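Local coordinates for Ent-copalyl diphosphate synthase (Streptomyces platensis, PDB 5BP8), which is a mainly alpha-helical protein of the terpene cyclase family, related to squalene-hopene cyclase, at residues V31-R36 with S220-A225; A78-L83 with L135-T140. All coordinates share one frame; numbering follows the deposited sequence.

Contact 1 of 2, residues V31-R36 with S220-A225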
loop_
_atom_site.group_PDB
_atom_site.type_symbol
_atom_site.label_atom_id
_atom_site.label_comp_id
_atom_site.label_asym_id
_atom_site.label_seq_id
_atom_site.Cartn_x
_atom_site.Cartn_y
_atom_site.Cartn_z
ATOM N N VAL A 31 -7.763 -7.419 5.986
ATOM C CA VAL A 31 -7.783 -8.661 6.750
ATOM C C VAL A 31 -6.460 -8.926 7.461
ATOM O O VAL A 31 -6.451 -9.335 8.615
ATOM C CB VAL A 31 -8.125 -9.831 5.805
ATOM C CG1 VAL A 31 -7.873 -11.176 6.462
ATOM C CG2 VAL A 31 -9.575 -9.706 5.327
ATOM N N TYR A 32 -5.332 -8.697 6.797
ATOM C CA TYR A 32 -4.051 -9.181 7.375
ATOM C C TYR A 32 -3.798 -8.712 8.814
ATOM O O TYR A 32 -3.617 -9.543 9.717
ATOM C CB TYR A 32 -2.825 -8.831 6.490
ATOM C CG TYR A 32 -1.558 -9.275 7.165
ATOM C CD1 TYR A 32 -1.095 -10.576 7.028
ATOM C CD2 TYR A 32 -0.859 -8.430 8.017
ATOM C CE1 TYR A 32 0.021 -11.012 7.690
ATOM C CE2 TYR A 32 0.274 -8.870 8.702
ATOM C CZ TYR A 32 0.711 -10.173 8.532
ATOM O OH TYR A 32 1.846 -10.652 9.184
ATOM N N ASP A 33 -3.795 -7.387 9.059
ATOM C CA ASP A 33 -3.453 -6.910 10.397
ATOM C C ASP A 33 -4.616 -7.125 11.356
ATOM O O ASP A 33 -4.412 -7.270 12.553
ATOM C CB ASP A 33 -3.039 -5.423 10.457
ATOM C CG ASP A 33 -1.524 -5.219 10.435
ATOM O OD1 ASP A 33 -0.837 -5.813 9.580
ATOM O OD2 ASP A 33 -1.011 -4.412 11.227
ATOM N N THR A 34 -5.837 -7.092 10.860
ATOM C CA THR A 34 -6.970 -7.344 11.727
ATOM C C THR A 34 -6.825 -8.734 12.360
ATOM O O THR A 34 -7.018 -8.910 13.602
ATOM C CB THR A 34 -8.295 -7.208 10.928
ATOM O OG1 THR A 34 -8.426 -5.871 10.435
ATOM C CG2 THR A 34 -9.463 -7.532 11.792
ATOM N N ALA A 35 -6.475 -9.717 11.528
ATOM C CA ALA A 35 -6.196 -11.062 12.012
ATOM C C ALA A 35 -4.959 -11.108 12.939
ATOM O O ALA A 35 -4.981 -11.783 13.989
ATOM C CB ALA A 35 -6.030 -12.020 10.850
ATOM N N ARG A 36 -3.893 -10.394 12.572
ATOM C CA ARG A 36 -2.727 -10.336 13.445
ATOM C C ARG A 36 -3.110 -9.839 14.857
ATOM O O ARG A 36 -2.601 -10.388 15.851
ATOM C CB ARG A 36 -1.586 -9.500 12.871
ATOM C CG ARG A 36 -0.859 -10.096 11.653
ATOM C CD ARG A 36 -0.216 -11.470 11.889
ATOM N NE ARG A 36 -1.233 -12.507 11.795
ATOM C CZ ARG A 36 -1.342 -13.556 12.598
ATOM N NH1 ARG A 36 -2.397 -14.367 12.457
ATOM N NH2 ARG A 36 -0.410 -13.834 13.507
ATOM N N SER A 220 3.076 -0.132 11.865
ATOM C CA SER A 220 2.318 -1.363 11.716
ATOM C C SER A 220 1.612 -1.703 13.007
ATOM O O SER A 220 2.282 -1.908 14.031
ATOM C CB SER A 220 3.255 -2.535 11.439
ATOM O OG SER A 220 2.548 -3.767 11.542
ATOM N N PRO A 221 0.290 -1.846 12.971
ATOM C CA PRO A 221 -0.349 -2.335 14.204
ATOM C C PRO A 221 0.147 -3.725 14.619
ATOM O O PRO A 221 0.384 -3.975 15.815
ATOM C CB PRO A 221 -1.835 -2.353 13.827
ATOM C CG PRO A 221 -1.950 -1.295 12.817
ATOM C CD PRO A 221 -0.711 -1.412 11.980
ATOM N N ALA A 222 0.290 -4.647 13.667
ATOM C CA ALA A 222 0.766 -5.995 13.992
ATOM C C ALA A 222 2.183 -5.980 14.628
ATOM O O ALA A 222 2.426 -6.660 15.612
ATOM C CB ALA A 222 0.775 -6.882 12.740
ATOM N N ALA A 223 3.103 -5.232 14.027
ATOM C CA ALA A 223 4.485 -5.178 14.537
ATOM C C ALA A 223 4.487 -4.593 15.949
ATOM O O ALA A 223 5.264 -5.025 16.815
ATOM C CB ALA A 223 5.365 -4.346 13.608
ATOM N N THR A 224 3.621 -3.594 16.173
ATOM C CA THR A 224 3.503 -2.948 17.471
ATOM C C THR A 224 2.996 -3.932 18.509
ATOM O O THR A 224 3.497 -3.959 19.648
ATOM C CB THR A 224 2.598 -1.690 17.427
ATOM O OG1 THR A 224 3.044 -0.786 16.390
ATOM C CG2 THR A 224 2.617 -0.959 18.758
ATOM N N ALA A 225 2.026 -4.756 18.132
ATOM C CA ALA A 225 1.520 -5.791 19.026
ATOM C C ALA A 225 2.634 -6.782 19.395
ATOM O O ALA A 225 2.722 -7.227 20.532
ATOM C CB ALA A 225 0.345 -6.519 18.381
HETATM O O HOH W 1 1.433 -4.463 9.267
#

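Contact 2 of 2, residues A78-L83 with L135-T140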
loop_
_atom_site.group_PDB
_atom_site.type_symbol
_atom_site.label_atom_id
_atom_site.label_comp_id
_atom_site.label_asym_id
_atom_site.label_seq_id
_atom_site.Cartn_x
_atom_site.Cartn_y
_atom_site.Cartn_z
ATOM N N ALA A 78 -5.607 -14.992 8.684
ATOM C CA ALA A 78 -6.929 -15.282 9.252
ATOM C C ALA A 78 -7.017 -16.668 9.873
ATOM O O ALA A 78 -7.507 -16.834 11.030
ATOM C CB ALA A 78 -8.001 -15.113 8.184
ATOM N N VAL A 79 -6.532 -17.666 9.143
ATOM C CA VAL A 79 -6.553 -19.034 9.649
ATOM C C VAL A 79 -5.723 -19.176 10.932
ATOM O O VAL A 79 -6.192 -19.764 11.954
ATOM C CB VAL A 79 -6.120 -20.038 8.559
ATOM C CG1 VAL A 79 -5.846 -21.421 9.141
ATOM C CG2 VAL A 79 -7.159 -20.092 7.450
ATOM N N GLU A 80 -4.518 -18.606 10.921
ATOM C CA GLU A 80 -3.688 -18.660 12.117
ATOM C C GLU A 80 -4.394 -17.987 13.305
ATOM O O GLU A 80 -4.394 -18.545 14.436
ATOM C CB GLU A 80 -2.316 -18.034 11.870
ATOM C CG GLU A 80 -1.279 -18.403 12.933
ATOM C CD GLU A 80 -1.397 -17.614 14.216
ATOM O OE1 GLU A 80 -1.887 -16.446 14.195
ATOM O OE2 GLU A 80 -1.004 -18.167 15.280
ATOM N N ALA A 81 -5.008 -16.823 13.066
ATOM C CA ALA A 81 -5.706 -16.091 14.122
ATOM C C ALA A 81 -6.870 -16.902 14.666
ATOM O O ALA A 81 -7.082 -16.970 15.907
ATOM C CB ALA A 81 -6.183 -14.756 13.631
ATOM N N LEU A 82 -7.632 -17.529 13.775
ATOM C CA LEU A 82 -8.773 -18.327 14.222
ATOM C C LEU A 82 -8.347 -19.544 15.027
ATOM O O LEU A 82 -8.974 -19.849 16.060
ATOM C CB LEU A 82 -9.693 -18.728 13.057
ATOM C CG LEU A 82 -10.435 -17.547 12.391
ATOM C CD1 LEU A 82 -11.024 -17.962 11.044
ATOM C CD2 LEU A 82 -11.522 -16.968 13.299
ATOM N N LEU A 83 -7.276 -20.216 14.608
ATOM C CA LEU A 83 -6.765 -21.361 15.374
ATOM C C LEU A 83 -6.289 -20.896 16.760
ATOM O O LEU A 83 -6.568 -21.537 17.790
ATOM C CB LEU A 83 -5.650 -22.082 14.630
ATOM C CG LEU A 83 -6.055 -22.911 13.390
ATOM C CD1 LEU A 83 -4.855 -23.223 12.515
ATOM C CD2 LEU A 83 -6.764 -24.198 13.832
ATOM N N LEU A 135 2.531 -19.975 8.254
ATOM C CA LEU A 135 2.401 -21.391 7.930
ATOM C C LEU A 135 2.940 -22.281 9.070
ATOM O O LEU A 135 2.285 -23.253 9.453
ATOM C CB LEU A 135 3.101 -21.703 6.615
ATOM C CG LEU A 135 2.986 -23.144 6.106
ATOM C CD1 LEU A 135 1.542 -23.529 5.953
ATOM C CD2 LEU A 135 3.689 -23.309 4.769
ATOM N N ALA A 136 4.112 -21.931 9.624
ATOM C CA ALA A 136 4.675 -22.674 10.759
ATOM C C ALA A 136 3.763 -22.590 11.984
ATOM O O ALA A 136 3.549 -23.606 12.651
ATOM C CB ALA A 136 6.083 -22.182 11.110
ATOM N N ASP A 137 3.187 -21.419 12.266
ATOM C CA ASP A 137 2.290 -21.303 13.426
ATOM C C ASP A 137 1.005 -22.090 13.209
ATOM O O ASP A 137 0.497 -22.723 14.143
ATOM C CB ASP A 137 1.973 -19.839 13.749
ATOM C CG ASP A 137 3.108 -19.142 14.517
ATOM O OD1 ASP A 137 3.976 -19.847 15.090
ATOM O OD2 ASP A 137 3.096 -17.899 14.590
ATOM N N ILE A 138 0.497 -22.073 11.982
ATOM C CA ILE A 138 -0.685 -22.893 11.642
ATOM C C ILE A 138 -0.382 -24.373 11.888
ATOM O O ILE A 138 -1.125 -25.065 12.580
ATOM C CB ILE A 138 -1.143 -22.674 10.194
ATOM C CG1 ILE A 138 -1.760 -21.271 10.071
ATOM C CG2 ILE A 138 -2.166 -23.749 9.783
ATOM C CD1 ILE A 138 -1.974 -20.836 8.630
ATOM N N ASN A 139 0.752 -24.842 11.395
ATOM C CA ASN A 139 1.086 -26.238 11.581
ATOM C C ASN A 139 1.251 -26.610 13.055
ATOM O O ASN A 139 0.821 -27.678 13.465
ATOM C CB ASN A 139 2.311 -26.622 10.750
ATOM C CG ASN A 139 1.962 -26.788 9.303
ATOM O OD1 ASN A 139 0.846 -27.223 8.983
ATOM N ND2 ASN A 139 2.893 -26.453 8.409
ATOM N N THR A 140 1.805 -25.704 13.846
ATOM C CA THR A 140 1.882 -25.909 15.288
ATOM C C THR A 140 0.509 -26.064 15.910
ATOM O O THR A 140 0.275 -26.999 16.719
ATOM C CB THR A 140 2.697 -24.773 15.948
ATOM O OG1 THR A 140 4.033 -24.845 15.433
ATOM C CG2 THR A 140 2.732 -24.914 17.440
#

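Contact 1 of 2, residues V31-R36 with S220-A225
D33, in the first turn of helix 31-40, reaches across to S220, P221 and A222, where helix 221-228 begins. From CB the side chain leads to CG, which lies 3.7 Å from A222 CB, and there the carboxylate divides its work. OD2 takes the backbone N-H of A222 (N to OD2 2.8 Å, 154° at the hydrogen), a bond that arrives 45° out of the carboxylate plane. The same oxygen sits against the proline ring, 3.1 Å from P221 CD, with the two side chains crossing at about a right angle. OD1 turns instead to a water that donates to it at 2.7 Å and accepts from S220 OG. S220 is the N-cap: its OG receives A223 N at 2.9 Å in a nearly straight bond. One turn further along helix 31-40, R36 CB packs on A222 CB at 3.5 Å, while its bent chain carries the guanidinium away to E80. The short helical segments run nearly parallel, 20° apart. Two N-H groups of the first turn of helix 221-228 are thus taken up by side chains, A223 by its own cap and A222 by D33. A carboxylate buried at a helix N-terminus would be expected to gain from the helix dipole, consistent with D33 carrying negative charge here.

Contact 2 of 2, residues A78-L83 with L135-T140
Two helices, 72-86 and 127-144, pack side by side in a buried contact through apolar side chains, with a pair of carboxylates at one margin. The segment axes approach to 9.2 Å at 34°, and E80 and I138 have the nearest CA atoms, 5.2 Å apart. I138 carries the apolar part by spreading its branches. With CG1 anti to the carbonyl carbon (chi1 -71°), CG1 lies 3.7 Å from E80 CB, and CD1 extends to V79 CG1 at 3.9 Å. The other branch, CG2, touches L83 CD1, also at 3.9 Å, and both V79 and L83 cross I138 at about a right angle. E80 bends at chi2, so that its CG passes D137 CB at 3.6 Å and its carboxylate comes beside that of D137. The two groups are turned 50° to each other, with E80 OE2 4.2 Å from D137 OD2. S39 OG is hydrogen-bonded to E80 OE1 and T84 OG1 to OE2. R198 NH1 forms salt bridges to both E80 OE2 and D137 OD2, and R36 NH1 pairs with E80 OE1, which should offset the repulsion of the like charges and join the helices electrostatically beside the hydrophobic seam.

In the fold
Contacts 1 and 2 lie about 14 Å apart, centre to centre. Their helices come along the chain in the order 31-40, 72-86, 127-144 and 221-228, so both helices of contact 2 fall between those of contact 1 in sequence. The first helices of the two contacts, 31-40 and 72-86, also touch directly: A35 packs on A78 and A81, and the salt bridge between R36 NH1 and E80 OE1 (2.8 Å) joins the contacts. Helices distant in sequence are thereby linked in a row of near-parallel neighbours, 221-228 to 31-40 to 72-86 to 127-144, consistent with the alpha-barrel architecture of the squalene-hopene cyclase family.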